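Local coordinates for protein putative peptidase (PDB 3K9T) that binds one zinc ion per subunit and probably acts in the biosynthesis of modified polysaccharides, with no peptidase activity expected despite its resemblance to aminopeptidases, at residues M193-L198 with Y319-Y324; T205-A210 with K344-V349; T233-N238 with R300-P305; K263-K266 with I272-I275; S404-A409 with M414-I419. All coordinates share one frame; numbering follows the deposited sequence.

Contacts 1 to 4 belong to the aminopeptidase-like part of the chain, and contact 5 to the C-terminal winged helix-turn-helix region. All five are largely buried. Contacts 1 and 2 share helix 194-211: its first turn carries a zinc ligand, whereas its later turns pack by apolar contact. Contact 3, also apolar, lies beside a second subunit. Contact 4 differs most in chemistry, because one carboxylate takes two hydrogen bonds from a loop. Contact 5 combines a hydrocarbon interior with polar helix caps. Among the links between the regions, Glu348 of contact 2 pairs with Arg417 of contact 5, and Leu406 of contact 5 packs on Lys274 and Ile275 of contact 4.

Contact 1. Residues M193-L198 with Y319-Y324; sequences MCNDNL and YGFDGY. With ZN (zinc ion), chain B.
Asn195 and Asp196 meet the loop 319-324 mainly through the ring of Phe321. The apolar part of the contact centres on Asn195 CB, 3.7 Å from Phe321 CZ. Asn195 ND2 comes over one face of the same ring, offset toward its rim, with the amide and ring planes 65° apart. The other face is covered by Tyr324 CB, 3.2 Å above its centre, so the phenyl group is clamped between the helix and its own loop. A type II turn from Phe321 to Tyr324, closed by Tyr324 N to Phe321 O at 2.9 Å, folds the loop back for this. Phenylalanine suits the place because its two flat faces can take Asn195 on one side and Tyr324 CB on the other.

The polar groups take their partners from outside the pair. Asn195 OD1 accepts from Gly255 N and its ND2 donates to Asp256, bonds that fix the rotation of the amide. Asp196 OD1 accepts from Tyr187 OH, which makes Tyr187 a second-shell residue that probably steadies the carboxylate.

Metal coordination falls to the other oxygen. With CG anti to the backbone N (chi1 177°), Asp196 extends OD2 to the zinc ion at 1.9 Å. That oxygen also lies at the edge of the Tyr324 ring, 4.0 Å from Tyr324 CD2, the carboxylate and ring planes only 20° apart. His190 and His325 complete the protein ligands, and the cis peptide between Asp196 and Asn197 follows the metal-binding aspartate as in zinc aminopeptidases of the M28 type.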
# COMPACT_ATOMS: atom_id res chain seq x y z
N MSE A 193 11.68 41.25 -2.32
CA MSE A 193 10.55 40.35 -2.52
C MSE A 193 10.27 39.73 -1.14
O MSE A 193 11.20 39.44 -0.38
CB MSE A 193 10.84 39.28 -3.57
CG MSE A 193 11.05 39.84 -5.00
SE MSE A 193 11.85 38.50 -6.08
CE MSE A 193 13.69 38.59 -5.37
N CYS A 194 8.98 39.55 -0.84
CA CYS A 194 8.54 39.16 0.47
C CYS A 194 8.41 37.64 0.73
O CYS A 194 9.11 37.13 1.57
CB CYS A 194 7.24 39.90 0.79
SG CYS A 194 7.51 41.69 0.97
N ASN A 195 7.53 36.93 0.03
CA ASN A 195 7.35 35.51 0.27
C ASN A 195 8.65 34.75 -0.02
O ASN A 195 9.14 33.92 0.79
CB ASN A 195 6.17 34.93 -0.52
CG ASN A 195 5.40 33.82 0.28
OD1 ASN A 195 5.38 33.83 1.51
ND2 ASN A 195 4.77 32.88 -0.42
N ASP A 196 9.27 35.08 -1.15
CA ASP A 196 10.55 34.50 -1.54
C ASP A 196 11.62 35.64 -1.58
O ASP A 196 11.71 36.31 -2.60
CB ASP A 196 10.38 33.84 -2.92
CG ASP A 196 11.66 33.28 -3.46
OD1 ASP A 196 12.53 32.93 -2.65
OD2 ASP A 196 11.83 33.20 -4.71
N ASN A 197 12.39 35.90 -0.50
CA ASN A 197 12.36 35.12 0.77
C ASN A 197 12.62 35.89 2.06
O ASN A 197 13.40 35.43 2.91
CB ASN A 197 13.33 33.92 0.74
CG ASN A 197 13.20 33.03 1.98
OD1 ASN A 197 12.11 32.82 2.50
ND2 ASN A 197 14.34 32.54 2.48
N LEU A 198 11.95 37.04 2.23
CA LEU A 198 12.00 37.71 3.54
C LEU A 198 11.13 36.95 4.53
O LEU A 198 11.32 37.06 5.73
CB LEU A 198 11.55 39.20 3.48
CG LEU A 198 12.56 40.08 2.78
CD1 LEU A 198 12.11 41.50 2.74
CD2 LEU A 198 13.95 39.93 3.46
N TYR A 319 7.30 28.22 -3.81
CA TYR A 319 7.94 28.90 -4.96
C TYR A 319 7.37 28.34 -6.28
O TYR A 319 7.21 27.13 -6.44
CB TYR A 319 9.48 28.81 -4.90
CG TYR A 319 10.02 27.50 -4.39
CD1 TYR A 319 9.96 26.35 -5.15
CD2 TYR A 319 10.57 27.41 -3.11
CE1 TYR A 319 10.44 25.13 -4.65
CE2 TYR A 319 11.07 26.20 -2.62
CZ TYR A 319 11.00 25.07 -3.38
OH TYR A 319 11.47 23.87 -2.87
N GLY A 320 7.08 29.23 -7.22
CA GLY A 320 6.32 28.88 -8.41
C GLY A 320 4.96 29.56 -8.35
O GLY A 320 4.28 29.66 -9.35
N PHE A 321 4.57 30.04 -7.17
CA PHE A 321 3.32 30.79 -7.01
C PHE A 321 3.21 32.00 -7.96
O PHE A 321 4.21 32.57 -8.44
CB PHE A 321 3.17 31.23 -5.55
CG PHE A 321 4.21 32.23 -5.07
CD1 PHE A 321 4.02 33.60 -5.26
CD2 PHE A 321 5.34 31.81 -4.38
CE1 PHE A 321 4.96 34.50 -4.82
CE2 PHE A 321 6.28 32.71 -3.94
CZ PHE A 321 6.08 34.07 -4.15
N ASP A 322 1.98 32.37 -8.26
CA ASP A 322 1.73 33.47 -9.18
C ASP A 322 2.28 34.77 -8.63
O ASP A 322 1.87 35.22 -7.57
CB ASP A 322 0.25 33.64 -9.44
CG ASP A 322 -0.02 34.68 -10.52
OD1 ASP A 322 0.74 34.75 -11.51
OD2 ASP A 322 -1.02 35.41 -10.37
N GLY A 323 3.21 35.35 -9.37
CA GLY A 323 3.86 36.57 -8.95
C GLY A 323 5.23 36.36 -8.36
O GLY A 323 5.94 37.31 -8.10
N TYR A 324 5.62 35.11 -8.18
CA TYR A 324 6.94 34.85 -7.62
C TYR A 324 8.00 35.33 -8.62
O TYR A 324 7.74 35.42 -9.83
CB TYR A 324 7.09 33.38 -7.21
CG TYR A 324 7.98 32.55 -8.05
CD1 TYR A 324 7.61 32.21 -9.33
CD2 TYR A 324 9.19 32.06 -7.54
CE1 TYR A 324 8.44 31.45 -10.12
CE2 TYR A 324 10.03 31.28 -8.31
CZ TYR A 324 9.63 30.99 -9.62
OH TYR A 324 10.40 30.21 -10.45
ZN ZN B . 13.51 32.71 -5.55

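Contact 2. Residues T205-A210 with K344-V349; sequences TFIAKA and KTYLEV
Ile207 makes the main contact of helix segment 205-210, laying its CD1 methyl against Tyr346 of segment 344-349. With CG1 beside the backbone N (chi1 -70°) and an extended second torsion, the chain carries CD1 across the gap between the helices. The methyl comes to 3.5 Å from Tyr346 CB and 3.6 Å from Tyr346 CD2, at the base of the aromatic side chain, and the two side chains cross at about a right angle. Isoleucine serves well here: its longer branch bridges to the neighbouring helix, whose backbone comes closest where Ile207 CA and Leu347 CA stand 7.2 Å apart. The hydroxyl of Tyr346 is occupied by the carbonyl of Leu314 on strand 311-315, which anchors the ring to the sheet. The pair thus belongs to the helical layer packed on the central mixed sheet of an aminopeptidase-like alpha/beta fold, the helices 194-211 and 336-355 lying next to each other. Further along, Lys209 turns to another partner, and its NZ bonds His48 ND1. One turn after Ile207, Ala210 again faces helix 336-355, where its CB meets Leu347 CD2 at 4.5 Å. Here the short methyl of alanine is matched by a long leucine, whose CD2 methyl does the reaching. Leu347 also touches Tyr8 and Ile9 of helix 5-10, and Val349 packs on helix 271-282.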
# COMPACT_ATOMS: atom_id res chain seq x y z
N THR A 205 14.03 33.83 12.33
CA THR A 205 14.52 34.75 13.35
C THR A 205 13.67 34.64 14.62
O THR A 205 14.20 34.45 15.73
CB THR A 205 14.61 36.18 12.81
OG1 THR A 205 15.61 36.18 11.78
CG2 THR A 205 15.02 37.19 13.93
N PHE A 206 12.36 34.67 14.44
CA PHE A 206 11.44 34.57 15.57
C PHE A 206 11.35 33.18 16.21
O PHE A 206 11.10 33.07 17.40
CB PHE A 206 10.07 35.17 15.22
CG PHE A 206 10.04 36.67 15.37
CD1 PHE A 206 10.60 37.49 14.40
CD2 PHE A 206 9.53 37.25 16.51
CE1 PHE A 206 10.61 38.86 14.55
CE2 PHE A 206 9.53 38.62 16.67
CZ PHE A 206 10.06 39.43 15.69
N ILE A 207 11.58 32.13 15.44
CA ILE A 207 11.64 30.80 16.02
C ILE A 207 12.87 30.78 16.92
O ILE A 207 12.74 30.40 18.07
CB ILE A 207 11.70 29.68 14.98
CG1 ILE A 207 10.33 29.60 14.29
CG2 ILE A 207 12.05 28.33 15.65
CD1 ILE A 207 10.42 28.95 12.96
N ALA A 208 14.02 31.21 16.41
CA ALA A 208 15.27 31.30 17.20
C ALA A 208 15.05 32.12 18.47
O ALA A 208 15.43 31.72 19.57
CB ALA A 208 16.41 31.88 16.36
N LYS A 209 14.35 33.25 18.31
CA LYS A 209 14.09 34.14 19.42
C LYS A 209 13.28 33.45 20.54
O LYS A 209 13.57 33.65 21.72
CB LYS A 209 13.38 35.39 18.90
CG LYS A 209 13.34 36.50 19.89
CD LYS A 209 12.37 37.62 19.52
CE LYS A 209 12.81 38.44 18.35
NZ LYS A 209 12.30 39.86 18.52
N ALA A 210 12.27 32.66 20.16
CA ALA A 210 11.47 31.89 21.12
C ALA A 210 12.28 30.73 21.76
O ALA A 210 12.28 30.58 22.97
CB ALA A 210 10.17 31.35 20.46
N LYS A 344 3.38 29.37 14.39
CA LYS A 344 2.68 28.43 15.26
C LYS A 344 2.97 26.97 14.83
O LYS A 344 3.26 26.09 15.66
CB LYS A 344 1.17 28.77 15.22
CG LYS A 344 0.20 27.79 15.86
CD LYS A 344 -1.10 28.50 16.29
CE LYS A 344 -2.18 28.52 15.22
NZ LYS A 344 -2.86 27.21 15.13
N THR A 345 2.95 26.71 13.53
CA THR A 345 3.13 25.34 13.04
C THR A 345 4.58 24.86 13.28
O THR A 345 4.82 23.72 13.72
CB THR A 345 2.71 25.19 11.58
OG1 THR A 345 1.35 25.66 11.39
CG2 THR A 345 2.85 23.73 11.17
N TYR A 346 5.53 25.73 13.00
CA TYR A 346 6.92 25.43 13.25
C TYR A 346 7.11 25.15 14.74
O TYR A 346 7.80 24.20 15.10
CB TYR A 346 7.86 26.56 12.75
CG TYR A 346 8.36 26.39 11.31
CD1 TYR A 346 7.55 26.67 10.22
CD2 TYR A 346 9.67 25.98 11.05
CE1 TYR A 346 8.03 26.53 8.92
CE2 TYR A 346 10.15 25.83 9.75
CZ TYR A 346 9.33 26.09 8.69
OH TYR A 346 9.81 25.95 7.39
N LEU A 347 6.52 25.98 15.60
CA LEU A 347 6.66 25.74 17.05
C LEU A 347 6.04 24.39 17.47
O LEU A 347 6.57 23.70 18.35
CB LEU A 347 6.05 26.91 17.85
CG LEU A 347 6.81 28.24 17.84
CD1 LEU A 347 6.21 29.20 18.84
CD2 LEU A 347 8.29 28.03 18.15
N GLU A 348 4.93 24.02 16.84
CA GLU A 348 4.25 22.75 17.15
C GLU A 348 5.09 21.57 16.69
O GLU A 348 5.15 20.51 17.35
CB GLU A 348 2.87 22.69 16.48
CG GLU A 348 1.97 21.55 17.01
CD GLU A 348 1.70 21.67 18.48
OE1 GLU A 348 1.56 22.82 18.96
OE2 GLU A 348 1.63 20.62 19.18
N VAL A 349 5.72 21.76 15.53
CA VAL A 349 6.66 20.79 15.05
C VAL A 349 7.77 20.59 16.09
O VAL A 349 8.07 19.45 16.44
CB VAL A 349 7.21 21.16 13.68
CG1 VAL A 349 8.46 20.35 13.34
CG2 VAL A 349 6.12 20.95 12.66

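Contact 3. Residues T233-N238 with R300-P305; sequences TWLSRN and RQFSSP
Leu235 sets both methyls and CG against the CD1-CE1 side of the Phe302 ring, all on the same side of its plane. Its CG sits beside the backbone N (chi1 -73°); CD1 lies 3.8 Å from Phe302 CD1, and CD2 3.9 Å from Phe302 CE1. Phe302 also has its CG beside the backbone N, a torsion that swings the ring toward helix 229-237. The two side chains cross obliquely, and leucine suits the place because its forked end covers a broad strip of the ring's rim. Trp234 adds a looser contact, its CE3 reaching the edge of the phenyl group 4.4 Å from Phe302 CE1.

Asn238 folds back over the indole: its ND2 lies above one face of the Trp234 ring, offset toward the rim, and is held there not by the ring but by Trp234 O, to which it donates at 2.7 Å with an N-H...O angle of 157°. Arg237 N reaches the same carbonyl from the opposite face of its plane, so this oxygen near the helix end has two donors. Gln301 meets Leu235 CD1 with its carbonyl O (4.1 Å) and its CB (4.2 Å), and the chain then bends at chi2 (-55°) to carry the amide off, where OE1 accepts from Glu367 N of the second subunit.

Cys366 of that subunit packs on Leu235 and Gln301, while Trp234 rests on Arg221 and Leu223 of strand 219-225 and Phe302 also touches Ser231, so helices 229-237 and 299-302 meet between the sheet and the neighbouring subunit.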
# COMPACT_ATOMS: atom_id res chain seq x y z
N THR A 233 28.84 26.26 0.88
CA THR A 233 29.90 26.82 1.70
C THR A 233 29.83 26.37 3.15
O THR A 233 30.86 25.99 3.74
CB THR A 233 29.88 28.34 1.65
OG1 THR A 233 30.04 28.75 0.28
CG2 THR A 233 31.00 28.95 2.55
N TRP A 234 28.64 26.38 3.72
CA TRP A 234 28.49 25.98 5.10
C TRP A 234 28.84 24.52 5.29
O TRP A 234 29.58 24.17 6.21
CB TRP A 234 27.09 26.27 5.63
CG TRP A 234 26.98 25.95 7.06
CD1 TRP A 234 27.34 26.75 8.13
CD2 TRP A 234 26.54 24.72 7.61
NE1 TRP A 234 27.12 26.09 9.31
CE2 TRP A 234 26.65 24.83 9.03
CE3 TRP A 234 26.09 23.52 7.05
CZ2 TRP A 234 26.30 23.79 9.89
CZ3 TRP A 234 25.74 22.48 7.91
CH2 TRP A 234 25.84 22.63 9.31
N LEU A 235 28.29 23.66 4.42
CA LEU A 235 28.57 22.21 4.49
C LEU A 235 30.09 21.96 4.34
O LEU A 235 30.65 21.12 5.04
CB LEU A 235 27.75 21.43 3.44
CG LEU A 235 26.27 21.28 3.75
CD1 LEU A 235 25.44 20.77 2.57
CD2 LEU A 235 26.08 20.38 4.97
N SER A 236 30.75 22.73 3.48
CA SER A 236 32.18 22.52 3.23
C SER A 236 32.99 22.90 4.46
O SER A 236 34.09 22.45 4.64
CB SER A 236 32.68 23.29 1.98
OG SER A 236 32.87 24.68 2.22
N ARG A 237 32.41 23.73 5.31
CA ARG A 237 33.11 24.19 6.50
C ARG A 237 32.68 23.47 7.77
O ARG A 237 33.21 23.76 8.83
CB ARG A 237 32.93 25.71 6.63
CG ARG A 237 33.71 26.48 5.54
CD ARG A 237 33.12 27.83 5.19
NE ARG A 237 33.05 28.68 6.36
CZ ARG A 237 34.05 29.39 6.86
NH1 ARG A 237 35.26 29.36 6.29
NH2 ARG A 237 33.86 30.11 7.95
N ASN A 238 31.76 22.51 7.66
CA ASN A 238 31.20 21.87 8.85
C ASN A 238 30.98 20.36 8.71
O ASN A 238 30.03 19.79 9.28
CB ASN A 238 29.89 22.59 9.21
CG ASN A 238 30.11 24.02 9.66
OD1 ASN A 238 30.52 24.25 10.78
ND2 ASN A 238 29.82 24.99 8.79
N ARG A 300 18.12 20.34 -1.64
CA ARG A 300 19.02 19.69 -2.63
C ARG A 300 20.46 19.52 -2.20
O ARG A 300 21.09 18.49 -2.50
CB ARG A 300 19.03 20.39 -3.99
CG ARG A 300 18.87 21.86 -3.97
CD ARG A 300 18.22 22.31 -5.26
NE ARG A 300 19.22 22.97 -6.06
CZ ARG A 300 19.18 24.25 -6.40
NH1 ARG A 300 18.12 25.00 -6.10
NH2 ARG A 300 20.19 24.78 -7.08
N GLN A 301 21.01 20.51 -1.53
CA GLN A 301 22.39 20.35 -1.06
C GLN A 301 22.39 19.39 0.13
O GLN A 301 23.14 18.44 0.15
CB GLN A 301 23.06 21.68 -0.76
CG GLN A 301 22.81 22.76 -1.82
CD GLN A 301 23.19 22.35 -3.22
OE1 GLN A 301 24.06 21.48 -3.41
NE2 GLN A 301 22.57 22.99 -4.23
N PHE A 302 21.46 19.56 1.07
CA PHE A 302 21.46 18.69 2.26
C PHE A 302 21.12 17.25 1.94
O PHE A 302 21.50 16.36 2.68
CB PHE A 302 20.53 19.24 3.36
CG PHE A 302 20.94 20.59 3.84
CD1 PHE A 302 22.16 20.77 4.45
CD2 PHE A 302 20.12 21.70 3.65
CE1 PHE A 302 22.57 22.05 4.88
CE2 PHE A 302 20.53 22.98 4.09
CZ PHE A 302 21.74 23.15 4.70
N SER A 303 20.43 17.04 0.83
CA SER A 303 20.00 15.72 0.40
C SER A 303 20.86 15.10 -0.69
O SER A 303 20.49 14.05 -1.19
CB SER A 303 18.56 15.81 -0.09
OG SER A 303 17.74 16.28 0.96
N SER A 304 21.96 15.76 -1.08
CA SER A 304 22.98 15.17 -1.97
C SER A 304 23.37 13.85 -1.36
O SER A 304 23.28 13.68 -0.14
CB SER A 304 24.31 15.93 -1.97
OG SER A 304 24.20 17.24 -1.55
N PRO A 305 23.88 12.93 -2.18
CA PRO A 305 24.14 11.59 -1.66
C PRO A 305 25.32 11.54 -0.70
O PRO A 305 25.41 10.63 0.12
CB PRO A 305 24.40 10.74 -2.90
CG PRO A 305 24.38 11.66 -4.06
CD PRO A 305 23.92 13.01 -3.64

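Contact 4. Residues K263-K266 with I272-I275; sequences KRTK and IDKI
Asp273 fastens the first turn of helix 271-282 to Thr265 and packs against Arg264, in the loop that leads from strand 260-263 into that helix. The strand, the helix and the parallel neighbouring strand 287-290 form a beta-alpha-beta crossover at the edge of the sheet. From CB, pointing at the loop, the side chain proceeds with CG beside the backbone N (chi1 -63°), and the carboxylate then divides its work between two oxygens. OD1 accepts from Thr265 N at 2.9 Å with an N-H...O angle of 163°, through its syn lone pair, and lies 3.4 Å from Arg264 CB. Tyr262 OH gives it a further bond. OD2 also uses its syn lone pair, taking the hydroxyl Thr265 OG1 at 2.6 Å, and it accepts from Ala270 N. With both oxygens engaged, the group is fixed in rotation, and its negative charge at a helix start would probably be favoured by the helix dipole. Aspartate fits because its short chain reaches both the amide and the hydroxyl of one threonine. Arg264, lying crosswise to Asp273, sends its guanidinium on to Glu277 and Asp291 and makes no salt bridge here. Threonine is equally apt: its OG1 stands between the backbone N and the carbonyl carbon, where it can donate to the carboxylate, while its methyl CG2 meets Ile272 CG2 at 3.5 Å.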
# COMPACT_ATOMS: atom_id res chain seq x y z
N LYS A 263 7.24 19.77 1.84
CA LYS A 263 8.07 18.94 0.97
C LYS A 263 8.84 17.98 1.86
O LYS A 263 9.56 18.39 2.77
CB LYS A 263 9.01 19.79 0.12
CG LYS A 263 10.01 19.02 -0.74
CD LYS A 263 10.83 20.00 -1.59
CE LYS A 263 11.92 19.32 -2.42
NZ LYS A 263 12.57 20.28 -3.36
N ARG A 264 8.69 16.70 1.60
CA ARG A 264 9.40 15.71 2.36
C ARG A 264 10.89 15.63 2.09
O ARG A 264 11.38 16.01 1.03
CB ARG A 264 8.83 14.35 2.03
CG ARG A 264 7.44 14.18 2.50
CD ARG A 264 7.00 12.88 2.03
NE ARG A 264 5.80 12.48 2.71
CZ ARG A 264 4.83 11.79 2.13
NH1 ARG A 264 4.90 11.45 0.85
NH2 ARG A 264 3.77 11.44 2.84
N THR A 265 11.57 15.05 3.06
CA THR A 265 12.95 14.64 2.89
C THR A 265 13.04 13.61 1.78
O THR A 265 12.04 12.98 1.43
CB THR A 265 13.51 13.98 4.18
OG1 THR A 265 12.95 12.65 4.36
CG2 THR A 265 13.23 14.86 5.38
N LYS A 266 14.26 13.39 1.27
CA LYS A 266 14.47 12.41 0.22
C LYS A 266 14.03 11.02 0.68
O LYS A 266 13.66 10.21 -0.14
CB LYS A 266 15.93 12.40 -0.27
CG LYS A 266 16.93 11.70 0.68
CD LYS A 266 18.39 11.62 0.16
CE LYS A 266 18.83 10.26 -0.51
NZ LYS A 266 20.09 10.53 -1.37
N ILE A 272 11.36 13.52 10.89
CA ILE A 272 10.85 14.87 10.61
C ILE A 272 9.62 14.83 9.68
O ILE A 272 8.68 15.56 9.89
CB ILE A 272 11.98 15.84 10.09
CG1 ILE A 272 11.48 17.28 10.02
CG2 ILE A 272 12.52 15.38 8.74
CD1 ILE A 272 10.92 17.81 11.32
N ASP A 273 9.61 13.96 8.68
CA ASP A 273 8.44 13.83 7.76
C ASP A 273 7.22 13.39 8.52
O ASP A 273 6.12 13.96 8.35
CB ASP A 273 8.69 12.76 6.68
CG ASP A 273 9.84 13.10 5.75
OD1 ASP A 273 9.93 14.27 5.29
OD2 ASP A 273 10.67 12.19 5.50
N LYS A 274 7.42 12.38 9.37
CA LYS A 274 6.34 11.80 10.15
C LYS A 274 5.84 12.84 11.13
O LYS A 274 4.63 12.96 11.35
CB LYS A 274 6.81 10.51 10.85
CG LYS A 274 7.17 9.39 9.88
CD LYS A 274 6.27 8.20 9.86
CE LYS A 274 6.77 7.12 10.87
NZ LYS A 274 6.34 5.70 10.49
N ILE A 275 6.76 13.61 11.71
CA ILE A 275 6.35 14.63 12.70
C ILE A 275 5.57 15.75 11.99
O ILE A 275 4.45 16.09 12.38
CB ILE A 275 7.54 15.25 13.45
CG1 ILE A 275 8.08 14.27 14.49
CG2 ILE A 275 7.15 16.57 14.12
CD1 ILE A 275 9.36 14.79 15.14

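Contact 5. Residues S404-A409 with M414-I419; sequences SLLDIA and MEFRRI
Phe416 and Ile419 owe their place against helix 405-412 to their first torsions. Phe416 has CG anti to its amide nitrogen (chi1 -180°), which carries the ring across to the first turn of that helix, with CE1 3.9 Å from Leu405 CB. Ile419 takes chi1 -61°, splitting its branches: CG1 settles 3.8 Å from Ala409 CA, while CG2 reaches Leu405 CD2 at 4.0 Å and Ile408 CG2 at 4.1 Å.

Leu405 and Ile419 lie alongside with their tips heading opposite ways, whereas Leu406 runs across the Phe416 side chain. The backbone N of Leu406 lies in the plane of the phenyl ring, at its edge, and donates to Asn356 OD1. Ala409 is small enough for Ile419 CG1 to reach its CA and for the Phe416 ring to pack beside its CB.

Polar groups gather at the helix starts and in the turn. Ser404 and Asp407 form a capping box, in which Ser404 OG accepts from Asp407 N and Asp407 OD2 from Ser404 N; Glu415 caps the second helix through OE2, accepting from Arg417 N. In the turn, the amide of Met414, a selenomethionine here, makes a weak bond to Ala409 O at 3.1 Å and has a second partner in Ser412 OG.

Consecutive and joined by a short turn, the two helices are consistent with the helix-turn-helix unit of the permutated winged region. Interlocking hydrocarbon side chains join them, while Lys278 NZ donates to both Ala409 O and Met414 O, two acceptors only 3.1 Å apart, and so probably eases their repulsion; with Ser412 OG it supplements the weak bond in the turn.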
# COMPACT_ATOMS: atom_id res chain seq x y z
N SER A 404 7.47 4.87 19.94
CA SER A 404 7.56 6.28 20.33
C SER A 404 6.15 6.80 20.48
O SER A 404 5.20 6.18 20.03
CB SER A 404 8.29 7.10 19.24
OG SER A 404 7.54 7.18 18.00
N LEU A 405 5.99 7.95 21.11
CA LEU A 405 4.68 8.57 21.22
C LEU A 405 4.09 8.91 19.84
O LEU A 405 2.87 8.86 19.64
CB LEU A 405 4.75 9.83 22.09
CG LEU A 405 5.13 9.70 23.56
CD1 LEU A 405 4.89 11.02 24.24
CD2 LEU A 405 4.30 8.61 24.23
N LEU A 406 4.96 9.24 18.89
CA LEU A 406 4.56 9.56 17.52
C LEU A 406 4.01 8.29 16.87
O LEU A 406 3.01 8.32 16.14
CB LEU A 406 5.75 10.13 16.72
CG LEU A 406 5.48 10.74 15.34
CD1 LEU A 406 4.50 11.87 15.43
CD2 LEU A 406 6.79 11.16 14.60
N ASP A 407 4.65 7.17 17.19
CA ASP A 407 4.17 5.87 16.71
C ASP A 407 2.76 5.58 17.20
O ASP A 407 1.90 5.10 16.45
CB ASP A 407 5.10 4.74 17.15
CG ASP A 407 6.45 4.75 16.41
OD1 ASP A 407 6.57 5.31 15.29
OD2 ASP A 407 7.40 4.16 16.98
N ILE A 408 2.53 5.89 18.46
CA ILE A 408 1.26 5.61 19.10
C ILE A 408 0.22 6.59 18.53
O ILE A 408 -0.91 6.20 18.19
CB ILE A 408 1.42 5.65 20.66
CG1 ILE A 408 2.43 4.58 21.13
CG2 ILE A 408 0.10 5.42 21.39
CD1 ILE A 408 2.99 4.82 22.54
N ALA A 409 0.62 7.85 18.36
CA ALA A 409 -0.29 8.85 17.81
C ALA A 409 -0.71 8.40 16.42
O ALA A 409 -1.89 8.46 16.08
CB ALA A 409 0.35 10.20 17.77
N MSE A 414 -4.78 9.36 16.76
CA MSE A 414 -5.06 10.48 17.64
C MSE A 414 -3.99 11.55 17.46
O MSE A 414 -2.88 11.29 17.00
CB MSE A 414 -5.16 10.05 19.11
CG MSE A 414 -6.27 9.05 19.42
SE MSE A 414 -6.18 8.54 21.26
CE MSE A 414 -7.88 7.74 21.55
N GLU A 415 -4.38 12.75 17.84
CA GLU A 415 -3.50 13.89 17.86
C GLU A 415 -2.33 13.70 18.86
O GLU A 415 -2.47 13.12 19.93
CB GLU A 415 -4.33 15.11 18.21
CG GLU A 415 -3.67 16.39 17.86
CD GLU A 415 -3.14 17.07 19.04
OE1 GLU A 415 -3.96 17.23 19.97
OE2 GLU A 415 -1.94 17.43 19.03
N PHE A 416 -1.18 14.23 18.49
CA PHE A 416 0.03 13.99 19.24
C PHE A 416 -0.06 14.48 20.69
O PHE A 416 0.28 13.73 21.60
CB PHE A 416 1.25 14.60 18.55
CG PHE A 416 2.56 14.37 19.32
CD1 PHE A 416 3.26 13.20 19.19
CD2 PHE A 416 3.03 15.32 20.20
CE1 PHE A 416 4.42 13.01 19.91
CE2 PHE A 416 4.18 15.13 20.93
CZ PHE A 416 4.86 13.98 20.80
N ARG A 417 -0.50 15.71 20.93
CA ARG A 417 -0.59 16.17 22.31
C ARG A 417 -1.48 15.31 23.21
O ARG A 417 -1.23 15.19 24.39
CB ARG A 417 -1.03 17.61 22.37
CG ARG A 417 0.00 18.57 21.83
CD ARG A 417 -0.06 19.86 22.57
NE ARG A 417 0.79 20.88 21.97
CZ ARG A 417 1.34 21.89 22.65
NH1 ARG A 417 1.16 22.00 23.97
NH2 ARG A 417 2.08 22.78 22.00
N ARG A 418 -2.52 14.72 22.64
CA ARG A 418 -3.40 13.84 23.42
C ARG A 418 -2.65 12.62 23.97
O ARG A 418 -2.81 12.20 25.13
CB ARG A 418 -4.50 13.35 22.51
CG ARG A 418 -5.71 12.95 23.22
CD ARG A 418 -6.80 12.67 22.25
NE ARG A 418 -7.75 11.81 22.92
CZ ARG A 418 -8.64 11.05 22.31
NH1 ARG A 418 -8.70 11.04 20.99
NH2 ARG A 418 -9.47 10.30 23.04
N ILE A 419 -1.81 12.07 23.11
CA ILE A 419 -0.96 10.97 23.47
C ILE A 419 0.06 11.42 24.51
O ILE A 419 0.28 10.74 25.48
CB ILE A 419 -0.31 10.38 22.22
CG1 ILE A 419 -1.42 9.86 21.26
CG2 ILE A 419 0.69 9.32 22.60
CD1 ILE A 419 -2.43 8.93 21.89